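Local coordinates for protein alpha-2,3-sialyltransferase (PDB 2P2V) that probably transfers sialic acid from CMP-sialic acid to an acceptor sugar in alpha-2,3 linkage, this chain carrying the CST-I-family part of a longer membrane protein, at residues G71-Q76 against N115-A120; S97-N100 against I104-N107; Q112-N115 against A120-G123; E128-F133 against A158-Y163; L262-D265 against G269-F272. One frame throughout, in Å; residues are numbered along the deposited sequence.

Contact 1: G71-Q76 against N115-A120; sequences GVFLQQ and NFFPDA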
# COMPACT_ATOMS: atom_id res chain seq x y z
N GLY A 71 15.66 17.04 -7.76
CA GLY A 71 15.14 18.26 -8.48
C GLY A 71 15.57 18.36 -9.95
O GLY A 71 14.93 19.05 -10.75
N VAL A 72 16.65 17.66 -10.30
CA VAL A 72 17.16 17.59 -11.67
C VAL A 72 17.28 16.15 -12.09
O VAL A 72 17.91 15.87 -13.08
CB VAL A 72 18.56 18.27 -11.81
CG1 VAL A 72 18.41 19.81 -11.60
CG2 VAL A 72 19.52 17.73 -10.73
N PHE A 73 16.61 15.24 -11.40
CA PHE A 73 16.80 13.80 -11.78
C PHE A 73 16.39 13.48 -13.18
O PHE A 73 17.02 12.69 -13.88
CB PHE A 73 16.08 12.86 -10.78
CG PHE A 73 16.55 11.44 -10.89
CD1 PHE A 73 17.75 11.05 -10.25
CD2 PHE A 73 15.87 10.53 -11.68
CE1 PHE A 73 18.20 9.74 -10.38
CE2 PHE A 73 16.34 9.19 -11.82
CZ PHE A 73 17.52 8.84 -11.15
N LEU A 74 15.25 14.06 -13.62
CA LEU A 74 14.81 13.78 -14.99
C LEU A 74 15.90 14.06 -16.02
O LEU A 74 16.13 13.23 -16.89
CB LEU A 74 13.54 14.64 -15.31
CG LEU A 74 12.91 14.41 -16.71
CD1 LEU A 74 11.99 13.25 -16.73
CD2 LEU A 74 12.07 15.69 -16.99
N GLN A 75 16.50 15.25 -15.96
CA GLN A 75 17.57 15.60 -16.90
C GLN A 75 18.84 14.74 -16.66
O GLN A 75 19.47 14.25 -17.61
CB GLN A 75 17.90 17.08 -16.79
CG GLN A 75 16.70 17.97 -17.21
CD GLN A 75 15.71 18.30 -16.08
OE1 GLN A 75 15.71 17.67 -15.01
NE2 GLN A 75 14.85 19.31 -16.32
N GLN A 76 19.16 14.49 -15.40
CA GLN A 76 20.42 13.76 -15.15
C GLN A 76 20.30 12.30 -15.59
O GLN A 76 21.30 11.67 -16.04
CB GLN A 76 20.75 13.78 -13.66
CG GLN A 76 21.13 15.09 -13.03
CD GLN A 76 22.45 15.64 -13.47
OE1 GLN A 76 22.93 15.40 -14.58
NE2 GLN A 76 23.08 16.37 -12.56
N ASN A 115 8.18 4.27 -11.64
CA ASN A 115 7.37 4.25 -12.85
C ASN A 115 8.13 4.90 -14.01
O ASN A 115 8.08 4.41 -15.12
CB ASN A 115 6.00 4.99 -12.61
CG ASN A 115 5.20 4.38 -11.47
OD1 ASN A 115 5.44 4.64 -10.31
ND2 ASN A 115 4.25 3.59 -11.80
N PHE A 116 8.74 6.05 -13.74
CA PHE A 116 9.56 6.77 -14.70
C PHE A 116 10.97 6.21 -14.89
O PHE A 116 11.48 6.27 -15.99
CB PHE A 116 9.65 8.22 -14.36
CG PHE A 116 8.36 8.97 -14.65
CD1 PHE A 116 8.17 9.52 -15.93
CD2 PHE A 116 7.39 9.09 -13.70
CE1 PHE A 116 6.97 10.28 -16.25
CE2 PHE A 116 6.16 9.83 -14.02
CZ PHE A 116 5.99 10.39 -15.32
N PHE A 117 11.58 5.69 -13.81
CA PHE A 117 13.00 5.38 -13.85
C PHE A 117 13.16 3.95 -13.30
O PHE A 117 13.69 3.85 -12.22
CB PHE A 117 13.74 6.37 -12.97
CG PHE A 117 13.38 7.88 -13.29
CD1 PHE A 117 13.72 8.42 -14.54
CD2 PHE A 117 12.78 8.62 -12.36
CE1 PHE A 117 13.35 9.77 -14.83
CE2 PHE A 117 12.41 9.98 -12.61
CZ PHE A 117 12.74 10.50 -13.86
N PRO A 118 12.68 2.91 -14.03
CA PRO A 118 12.54 1.56 -13.49
C PRO A 118 13.84 0.90 -13.06
O PRO A 118 13.82 0.03 -12.20
CB PRO A 118 11.83 0.79 -14.61
CG PRO A 118 12.11 1.57 -15.85
CD PRO A 118 12.17 2.98 -15.42
N ASP A 119 14.94 1.32 -13.66
CA ASP A 119 16.28 0.79 -13.36
C ASP A 119 17.12 1.69 -12.48
O ASP A 119 18.30 1.39 -12.23
CB ASP A 119 17.01 0.43 -14.65
CG ASP A 119 17.27 1.60 -15.56
OD1 ASP A 119 16.74 2.73 -15.31
OD2 ASP A 119 17.98 1.38 -16.54
N ALA A 120 16.55 2.83 -12.02
CA ALA A 120 17.24 3.63 -11.01
C ALA A 120 16.94 3.11 -9.59
O ALA A 120 16.13 2.17 -9.42
CB ALA A 120 16.92 5.13 -11.13

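Contact 2: S97-N100 against I104-N107; sequences STFN and IESN. With EDO (1,2-ethanediol), chain G.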
# COMPACT_ATOMS: atom_id res chain seq x y z
N SER A 97 19.59 10.64 -4.81
CA SER A 97 19.96 10.99 -3.43
C SER A 97 18.77 11.57 -2.65
O SER A 97 18.41 12.78 -2.79
CB SER A 97 21.11 11.96 -3.45
OG SER A 97 22.18 11.53 -4.27
N THR A 98 18.13 10.72 -1.85
CA THR A 98 16.84 11.01 -1.26
C THR A 98 16.84 10.75 0.24
O THR A 98 17.60 9.92 0.72
CB THR A 98 15.72 10.12 -1.92
OG1 THR A 98 16.20 8.77 -2.13
CG2 THR A 98 15.26 10.73 -3.30
N PHE A 99 15.94 11.39 0.96
CA PHE A 99 15.83 11.22 2.41
C PHE A 99 14.47 10.68 2.82
O PHE A 99 14.31 10.37 3.99
CB PHE A 99 16.09 12.57 3.13
CG PHE A 99 17.48 13.11 2.91
CD1 PHE A 99 17.69 14.12 1.97
CD2 PHE A 99 18.59 12.53 3.56
CE1 PHE A 99 18.97 14.60 1.69
CE2 PHE A 99 19.89 13.03 3.31
CZ PHE A 99 20.07 14.08 2.35
N ASN A 100 13.45 10.68 1.92
CA ASN A 100 12.08 10.34 2.23
C ASN A 100 11.52 11.28 3.34
O ASN A 100 11.11 10.87 4.44
CB ASN A 100 11.94 8.86 2.68
CG ASN A 100 10.51 8.38 2.74
OD1 ASN A 100 9.61 8.99 2.19
ND2 ASN A 100 10.29 7.20 3.45
N ILE A 104 11.13 17.64 1.22
CA ILE A 104 12.27 17.58 0.34
C ILE A 104 11.91 16.91 -0.97
O ILE A 104 12.25 17.39 -2.06
CB ILE A 104 13.50 16.84 0.99
CG1 ILE A 104 13.81 17.42 2.38
CG2 ILE A 104 14.71 16.87 0.04
CD1 ILE A 104 15.08 16.84 3.06
N GLU A 105 11.22 15.78 -0.90
CA GLU A 105 10.77 15.02 -2.05
C GLU A 105 9.26 14.92 -1.97
O GLU A 105 8.70 14.49 -0.97
CB GLU A 105 11.38 13.60 -2.10
CG GLU A 105 12.94 13.57 -2.13
CD GLU A 105 13.52 13.11 -0.77
OE1 GLU A 105 12.74 12.53 0.01
OE2 GLU A 105 14.71 13.35 -0.47
N SER A 106 8.58 15.32 -3.03
CA SER A 106 7.13 15.31 -2.96
C SER A 106 6.59 13.87 -2.94
O SER A 106 7.24 12.96 -3.43
CB SER A 106 6.54 16.02 -4.17
OG SER A 106 6.56 15.19 -5.32
N ASN A 107 5.39 13.68 -2.40
CA ASN A 107 4.73 12.36 -2.43
C ASN A 107 4.67 11.79 -3.82
O ASN A 107 4.98 10.61 -4.03
CB ASN A 107 3.30 12.44 -1.87
CG ASN A 107 3.27 12.75 -0.40
OD1 ASN A 107 4.30 12.80 0.30
ND2 ASN A 107 2.05 12.94 0.10
C1 EDO G . 10.98 16.27 -5.80
O1 EDO G . 9.85 16.77 -5.06
C2 EDO G . 12.02 17.37 -5.73
O2 EDO G . 11.87 18.15 -6.91
O HOH W 1 16.85 14.85 -1.63

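Contact 3: Q112-N115 against A120-G123; sequences QFYN and AKLG. With EDO (1,2-ethanediol), chain L.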
# COMPACT_ATOMS: atom_id res chain seq x y z
N GLN A 112 5.95 7.85 -7.93
CA GLN A 112 6.07 7.59 -9.37
C GLN A 112 7.49 7.36 -9.77
O GLN A 112 7.73 7.09 -10.91
CB GLN A 112 5.58 8.81 -10.17
CG GLN A 112 4.15 9.05 -9.85
CD GLN A 112 3.57 10.20 -10.64
OE1 GLN A 112 2.37 10.21 -10.94
NE2 GLN A 112 4.40 11.20 -10.97
N PHE A 113 8.44 7.46 -8.84
CA PHE A 113 9.84 7.31 -9.20
C PHE A 113 10.14 6.12 -10.06
O PHE A 113 10.73 6.26 -11.14
CB PHE A 113 10.75 7.29 -7.93
CG PHE A 113 12.19 7.27 -8.27
CD1 PHE A 113 12.88 8.44 -8.59
CD2 PHE A 113 12.88 6.05 -8.34
CE1 PHE A 113 14.22 8.44 -8.92
CE2 PHE A 113 14.17 6.05 -8.70
CZ PHE A 113 14.89 7.23 -8.95
N TYR A 114 9.85 4.90 -9.58
CA TYR A 114 10.17 3.74 -10.35
C TYR A 114 9.34 3.60 -11.60
O TYR A 114 9.73 2.90 -12.53
CB TYR A 114 10.02 2.50 -9.46
CG TYR A 114 11.10 2.46 -8.42
CD1 TYR A 114 12.43 2.48 -8.79
CD2 TYR A 114 10.76 2.39 -7.05
CE1 TYR A 114 13.45 2.43 -7.79
CE2 TYR A 114 11.77 2.37 -6.06
CZ TYR A 114 13.10 2.38 -6.44
OH TYR A 114 14.12 2.33 -5.48
N ASN A 115 8.18 4.27 -11.64
CA ASN A 115 7.37 4.25 -12.85
C ASN A 115 8.13 4.90 -14.01
O ASN A 115 8.08 4.41 -15.12
CB ASN A 115 6.00 4.99 -12.61
CG ASN A 115 5.20 4.38 -11.47
OD1 ASN A 115 5.44 4.64 -10.31
ND2 ASN A 115 4.25 3.59 -11.80
N ALA A 120 16.55 2.83 -12.02
CA ALA A 120 17.24 3.63 -11.01
C ALA A 120 16.94 3.11 -9.59
O ALA A 120 16.13 2.17 -9.42
CB ALA A 120 16.92 5.13 -11.13
N LYS A 121 17.55 3.72 -8.59
CA LYS A 121 17.32 3.31 -7.18
C LYS A 121 17.13 4.49 -6.27
O LYS A 121 17.94 5.39 -6.31
CB LYS A 121 18.58 2.57 -6.72
CG LYS A 121 18.55 2.10 -5.24
CD LYS A 121 17.50 0.98 -5.01
CE LYS A 121 17.34 0.72 -3.54
NZ LYS A 121 16.61 -0.58 -3.33
N LEU A 122 16.13 4.49 -5.41
CA LEU A 122 16.04 5.55 -4.43
C LEU A 122 17.05 5.31 -3.34
O LEU A 122 16.97 4.27 -2.66
CB LEU A 122 14.63 5.59 -3.82
CG LEU A 122 13.58 6.02 -4.86
CD1 LEU A 122 12.21 5.64 -4.28
CD2 LEU A 122 13.77 7.58 -5.10
N GLY A 123 17.91 6.29 -3.13
CA GLY A 123 18.95 6.20 -2.09
C GLY A 123 18.41 6.02 -0.69
O GLY A 123 19.05 5.36 0.14
C1 EDO L . 13.45 -1.85 -7.79
O1 EDO L . 12.13 -1.36 -8.05
C2 EDO L . 13.69 -1.98 -6.28
O2 EDO L . 15.08 -1.76 -5.97

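Contact 4: E128-F133 against A158-Y163; sequences ENLKEF and AIALGY. With EDO (1,2-ethanediol), chain J.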
# COMPACT_ATOMS: atom_id res chain seq x y z
N GLU A 128 18.36 4.00 4.90
CA GLU A 128 17.45 3.89 6.03
C GLU A 128 17.91 2.72 6.94
O GLU A 128 17.48 2.61 8.08
CB GLU A 128 16.00 3.69 5.60
CG GLU A 128 15.71 2.45 4.77
CD GLU A 128 14.28 2.35 4.28
OE1 GLU A 128 13.46 3.30 4.47
OE2 GLU A 128 13.97 1.32 3.63
N ASN A 129 18.72 1.86 6.35
CA ASN A 129 19.23 0.69 7.08
C ASN A 129 20.31 1.04 8.08
O ASN A 129 20.65 0.18 8.98
CB ASN A 129 19.71 -0.35 6.11
CG ASN A 129 18.57 -0.92 5.27
OD1 ASN A 129 17.52 -1.29 5.79
ND2 ASN A 129 18.75 -0.90 3.95
N LEU A 130 20.90 2.22 7.95
CA LEU A 130 21.84 2.76 8.92
C LEU A 130 21.02 3.45 10.02
O LEU A 130 20.91 4.68 10.08
CB LEU A 130 22.91 3.67 8.27
CG LEU A 130 23.71 3.17 7.08
CD1 LEU A 130 24.59 4.26 6.57
CD2 LEU A 130 24.57 1.99 7.56
N LYS A 131 20.42 2.64 10.90
CA LYS A 131 19.35 3.16 11.74
C LYS A 131 19.74 4.35 12.55
O LYS A 131 19.02 5.37 12.55
CB LYS A 131 18.72 2.05 12.60
CG LYS A 131 18.11 0.95 11.72
CD LYS A 131 17.23 0.02 12.57
CE LYS A 131 16.49 -1.00 11.71
NZ LYS A 131 15.85 -0.38 10.50
N GLU A 132 20.89 4.25 13.24
CA GLU A 132 21.29 5.32 14.10
C GLU A 132 21.63 6.60 13.29
O GLU A 132 21.21 7.72 13.67
CB GLU A 132 22.47 4.87 14.98
CG GLU A 132 23.06 6.01 15.77
CD GLU A 132 24.06 5.59 16.85
OE1 GLU A 132 24.36 4.37 16.93
OE2 GLU A 132 24.52 6.51 17.58
N PHE A 133 22.33 6.42 12.17
CA PHE A 133 22.81 7.57 11.35
C PHE A 133 21.59 8.23 10.69
O PHE A 133 21.44 9.49 10.70
CB PHE A 133 23.79 7.11 10.28
CG PHE A 133 24.29 8.23 9.43
CD1 PHE A 133 25.26 9.11 9.91
CD2 PHE A 133 23.74 8.45 8.14
CE1 PHE A 133 25.74 10.17 9.13
CE2 PHE A 133 24.20 9.57 7.33
CZ PHE A 133 25.17 10.41 7.82
N ALA A 158 27.67 4.01 0.62
CA ALA A 158 28.81 3.03 0.53
C ALA A 158 28.85 2.14 1.78
O ALA A 158 28.94 0.89 1.66
CB ALA A 158 30.12 3.75 0.31
N ILE A 159 28.72 2.75 2.95
CA ILE A 159 28.76 2.04 4.25
C ILE A 159 27.58 1.12 4.37
O ILE A 159 27.73 -0.09 4.73
CB ILE A 159 28.86 3.04 5.41
CG1 ILE A 159 30.20 3.76 5.32
CG2 ILE A 159 28.61 2.39 6.77
CD1 ILE A 159 30.33 4.92 6.19
N ALA A 160 26.37 1.62 4.00
CA ALA A 160 25.23 0.71 3.99
C ALA A 160 25.37 -0.48 3.05
O ALA A 160 24.79 -1.52 3.31
CB ALA A 160 23.89 1.44 3.79
N LEU A 161 26.10 -0.34 1.95
CA LEU A 161 26.19 -1.40 0.98
C LEU A 161 27.35 -2.33 1.33
O LEU A 161 27.52 -3.39 0.71
CB LEU A 161 26.43 -0.84 -0.40
CG LEU A 161 25.15 -0.20 -1.02
CD1 LEU A 161 25.61 0.50 -2.26
CD2 LEU A 161 23.98 -1.17 -1.29
N GLY A 162 28.14 -1.91 2.29
CA GLY A 162 29.14 -2.85 2.87
C GLY A 162 30.57 -2.57 2.44
O GLY A 162 31.44 -3.43 2.62
N TYR A 163 30.85 -1.38 1.90
CA TYR A 163 32.23 -0.97 1.72
C TYR A 163 32.85 -0.59 3.06
O TYR A 163 32.16 -0.07 3.97
CB TYR A 163 32.37 0.17 0.73
CG TYR A 163 32.01 -0.15 -0.70
CD1 TYR A 163 30.74 0.19 -1.21
CD2 TYR A 163 32.93 -0.74 -1.57
CE1 TYR A 163 30.43 -0.05 -2.49
CE2 TYR A 163 32.62 -0.99 -2.88
CZ TYR A 163 31.35 -0.61 -3.34
OH TYR A 163 31.01 -0.85 -4.64
C1 EDO J . 27.33 1.36 17.79
O1 EDO J . 28.36 0.99 16.87
C2 EDO J . 27.50 2.84 18.08
O2 EDO J . 26.22 3.36 18.47

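Contact 5: L262-D265 against G269-F272; sequences LLTD and GVSF. With EDO (1,2-ethanediol), chain C.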
# COMPACT_ATOMS: atom_id res chain seq x y z
N LEU A 262 22.10 17.56 -20.10
CA LEU A 262 21.19 17.55 -21.27
C LEU A 262 19.80 18.08 -20.96
O LEU A 262 19.24 17.88 -19.89
CB LEU A 262 21.09 16.15 -21.85
CG LEU A 262 22.42 15.52 -22.29
CD1 LEU A 262 22.16 14.26 -23.08
CD2 LEU A 262 23.34 16.49 -23.08
N LEU A 263 19.21 18.73 -21.95
CA LEU A 263 17.86 19.25 -21.81
C LEU A 263 16.93 18.18 -22.35
O LEU A 263 17.32 17.38 -23.18
CB LEU A 263 17.71 20.51 -22.69
CG LEU A 263 17.86 21.92 -22.06
CD1 LEU A 263 18.77 22.07 -20.87
CD2 LEU A 263 18.13 22.98 -23.18
N THR A 264 15.66 18.21 -21.96
CA THR A 264 14.73 17.21 -22.46
C THR A 264 13.77 17.88 -23.45
O THR A 264 13.48 19.05 -23.30
CB THR A 264 13.95 16.58 -21.30
OG1 THR A 264 13.33 17.62 -20.55
CG2 THR A 264 14.95 15.87 -20.34
N ASP A 265 13.29 17.14 -24.42
CA ASP A 265 12.20 17.59 -25.30
C ASP A 265 10.85 17.54 -24.59
O ASP A 265 10.61 16.68 -23.75
CB ASP A 265 12.16 16.71 -26.53
CG ASP A 265 13.28 17.02 -27.52
OD1 ASP A 265 13.85 18.13 -27.44
OD2 ASP A 265 13.58 16.17 -28.38
N GLY A 269 5.25 12.71 -22.02
CA GLY A 269 5.74 12.21 -20.71
C GLY A 269 6.55 13.22 -19.93
O GLY A 269 6.34 13.37 -18.74
N VAL A 270 7.47 13.91 -20.60
CA VAL A 270 8.27 14.97 -19.97
C VAL A 270 7.33 16.07 -19.55
O VAL A 270 7.48 16.61 -18.45
CB VAL A 270 9.40 15.52 -20.92
CG1 VAL A 270 10.00 16.78 -20.37
CG2 VAL A 270 10.55 14.50 -21.04
N SER A 271 6.37 16.47 -20.41
CA SER A 271 5.49 17.58 -19.96
C SER A 271 4.66 17.22 -18.74
O SER A 271 4.49 18.03 -17.87
CB SER A 271 4.63 18.21 -21.12
OG SER A 271 4.12 17.18 -21.92
N PHE A 272 4.12 16.00 -18.71
CA PHE A 272 3.38 15.48 -17.60
C PHE A 272 4.24 15.59 -16.34
O PHE A 272 3.81 16.09 -15.29
CB PHE A 272 2.99 13.99 -17.85
CG PHE A 272 2.23 13.40 -16.69
CD1 PHE A 272 2.93 12.94 -15.57
CD2 PHE A 272 0.82 13.37 -16.70
CE1 PHE A 272 2.26 12.46 -14.46
CE2 PHE A 272 0.14 12.83 -15.61
CZ PHE A 272 0.87 12.40 -14.47
C1 EDO C . 15.31 13.88 -24.60
O1 EDO C . 13.92 14.15 -24.31
C2 EDO C . 15.74 14.29 -25.99
O2 EDO C . 15.85 15.70 -25.88

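Contact 1: G71-Q76 against N115-A120
Phe73 and Phe117 meet in a T-shaped stack. It joins the first turn of helix 73-85 to the loop that leaves helix 107-116, in a fold with helices packed on a parallel sheet. The edge of Phe73 points at the face of Phe117. The ring centroids are 4.8 Å apart, with the planes at 74°.

Phe73 can be followed outward. Its CB points at segment 115-120 but stops short of it. The ring carries the contact, with CG anti to the backbone N (chi1 -164°). Phe73 CD2 stands over the middle of the Phe117 ring and lies 3.6 Å from Phe117 CE2. The next atom, Phe73 CE2, is 3.6 Å from Phe117 CG. At the tip, Phe73 CZ passes beyond that ring and rests 3.8 Å from Ala120 CB. Ala120 CB lies near the Phe73 plane, so it meets an edge and not a face.

The opposite face of Phe117 is covered by CB of its own neighbour, Phe116. The ring is therefore enclosed from both faces. Leu74 reaches the far end of the Phe117 ring. There Leu74 CD1 lies 4.0 Å from Phe117 CZ, and the two side chains cross at about a right angle.

Phe73 also touches Phe68 of strand 62-68 and Ile94 and Cys96 of strand 90-96. Tyr143 of a second subunit packs on Phe117 and bonds through its hydroxyl to Leu74 O. Val72 is at the N-cap position of helix 73-85 and, with Gln76, touches the bound CMP-3-fluoro-N-acetylneuraminic acid. Phe117 opens a type I beta turn, closed by a bond of 3.0 Å from Ala120 N to Phe117 O.

Contact 2: S97-N100 against I104-N107
The loop between strand 90-96 and helix 107-116 is held to itself by the carboxylate of Glu105, which binds backbone N-H groups of Phe99 and Asn100. Glu105 OE2 accepts from Phe99 N at 2.7 Å. That bond is fairly straight, with an N-H...O angle of 161°. Phe99 N approaches on the syn side of the carboxylate, 34° out of its plane. Glu105 OE1 takes a weak, bent bond of 2.8 Å from Asn100 N. It also accepts a bond from Leu101 N. Three successive N-H groups thus face one carboxylate, which probably favours its charged form.

A water gives OE2 a further partner. It donates to both Ser97 O and Glu105 OE2, and lies 2.9 Å from the latter.

This is the connection out of the strand of a beta-alpha-beta unit. Ser106 ends it as N-cap of helix 107-116, its OG bonded to Phe109 N. The backbone Ser106 N is bonded to O1 of a bound 1,2-ethanediol, probably from the crystallisation liquor.

The aliphatic part of Glu105 is packed as well. Glu105 CG lies 3.8 Å from Thr98 CG2. From there the chain bends at chi2 (107°), which carries the carboxylate to the N-H groups of Phe99 and Asn100. The hydroxyl of Thr98 turns elsewhere, to Cys96 O and Tyr124 N. Beyond the carboxylate, Phe99 CD1 lies 3.9 Å from Ile104 CD1.

Contact 3: Q112-N115 against A120-G123
Leu122 lays its CD2 methyl on the face of the Phe113 ring. The methyl is 3.5 Å from the ring centroid and 11° off the ring normal, a CH-pi contact. Leu122 CG sits over the same face, 3.5 Å from Phe113 CD2. Ala120 CB adds to the apolar centre at 3.6 Å from Phe113 CZ. Phe113 CG is anti to the backbone N (chi1 -175°), which carries the ring toward segment 120-123.

Next outward is Tyr114. One face of its ring is crossed near the rim by Phe113 CD2. Tyr114 CE2 lies 3.7 Å from Leu122 CD1. Ala120 O is at the ring edge, near the plane, 3.1 Å from Tyr114 CE1.

The polar edge is the Tyr114 hydroxyl. Tyr114 OH accepts an almost perfectly straight bond from Leu122 N, at 3.0 Å and 179°. The hydroxyl is also hydrogen-bonded to Glu125 OE1. A 1,2-ethanediol, probably from the crystallisation liquor, lies over the other face of Tyr114 and bonds to Lys121 NZ.

The contact packs helix 107-116 on strand 121-122, the helix and last strand of a beta-alpha-beta unit. Strand 121-122 is an outermost strand of the parallel sheet, and its neighbour, strand 90-96, makes backbone hydrogen bonds to Lys121 and Gly123.

Contact 4: E128-F133 against A158-Y163
Leu130 packs against Ala160, and all direct contact between the segments is apolar. Leu130 CG lies 3.7 Å from Ala160 CB. Both Leu130 methyls rest on the same residue: Leu130 CD1 is 4.0 Å from Ala160 CB, and Leu130 CD2 is 3.8 Å from Ala160 CA. Leu130 CD2 also reaches Ile159 CG2 at 4.1 Å. Leu130 CB already points at helix 150-161, and with CG anti to the carbonyl carbon (chi1 -52°) the branch continues onto Ala160.

Backbone bonds shape both sides. Leu130 is the centre of an inverse gamma turn, with a weak bond from Lys131 N to Asn129 O. It is also at the N-cap position of helix 131-144. On the other side, helix 150-161 ends in a Schellman motif. Tyr163 N bonds to Ala158 O at 3.0 Å, and Gly162 takes a positive phi of 106°. A weak bond from Gly162 N to Ile159 O completes the motif.

Polar side-chain contact is peripheral. Glu132 OE1 accepts a bond from O2 of a 1,2-ethanediol, probably from the crystallisation liquor.

The contact joins the start of helix 131-144 to the end of helix 150-161. Tyr221 of helix 207-221 touches both Leu130 and Ile159. Val126 of helix 124-127 packs on Ala160, and the Ala158 side chain touches Ile22 and Ile24 of strand 21-25.

Contact 5: L262-D265 against G269-F272
Val270 sets its isopropyl group against the backbone carbonyl of Asp265. Asp265 O is 3.3 Å from Val270 CB. Asp265 O is nearly as close to both methyls, 3.4 Å from Val270 CG1 and 3.5 Å from Val270 CG2. The oxygen thus sits among all three carbons of the branch. Thr264 meets the methyls one by one. Thr264 OG1 is 3.4 Å from Val270 CG1, and Thr264 CB is 4.0 Å from Val270 CG2. With CG1 anti to the backbone N (chi1 168°), both methyls face the loop. No hydrogen bond crosses the contact.

The pair closes a short loop of chain where the segment after strand 224-227 runs into helix 268-283. Bonds at the start of that helix fix the Val270 side: Val270 N bonds to Thr267 OG1, and Ser271 OG to Thr267 O and Pro268 O. On the loop side, Thr264 OG1 has a weak bond with Lys274 NZ, one turn further along the helix.

Farther out, Val270 touches Leu74 of helix 73-85 and Thr264 packs on Tyr143 of a second subunit. A 1,2-ethanediol, probably from the crystallisation liquor, bridges the subunits there: its O1 takes a bond of 3.1 Å from Asp265 N, and the molecule also bonds to that Tyr143 O.

Contacts 1 and 3 lie together, their centres about 7 Å apart. They share Asn115 and Ala120, and Phe73 CE2 touches Phe113 CE1 at 3.7 Å. Contact 5 joins them from helix 268-283, with Leu74 CD2 4.1 Å from Val270 CG1. All three touch the second subunit. Contact 2 meets contact 3 where Thr98 OG1 is 3.2 Å from Gly123 N. Contact 4 touches none of the others. Its nearest atoms are about 5 Å from contacts 2 and 3, and its centre is about 34 Å from that of contact 5. Contact 1 reaches the bound sugar nucleotide. The side chain of Ser97 in contact 2 is about 6 Å from that ligand, and that of Phe113 about 13 Å.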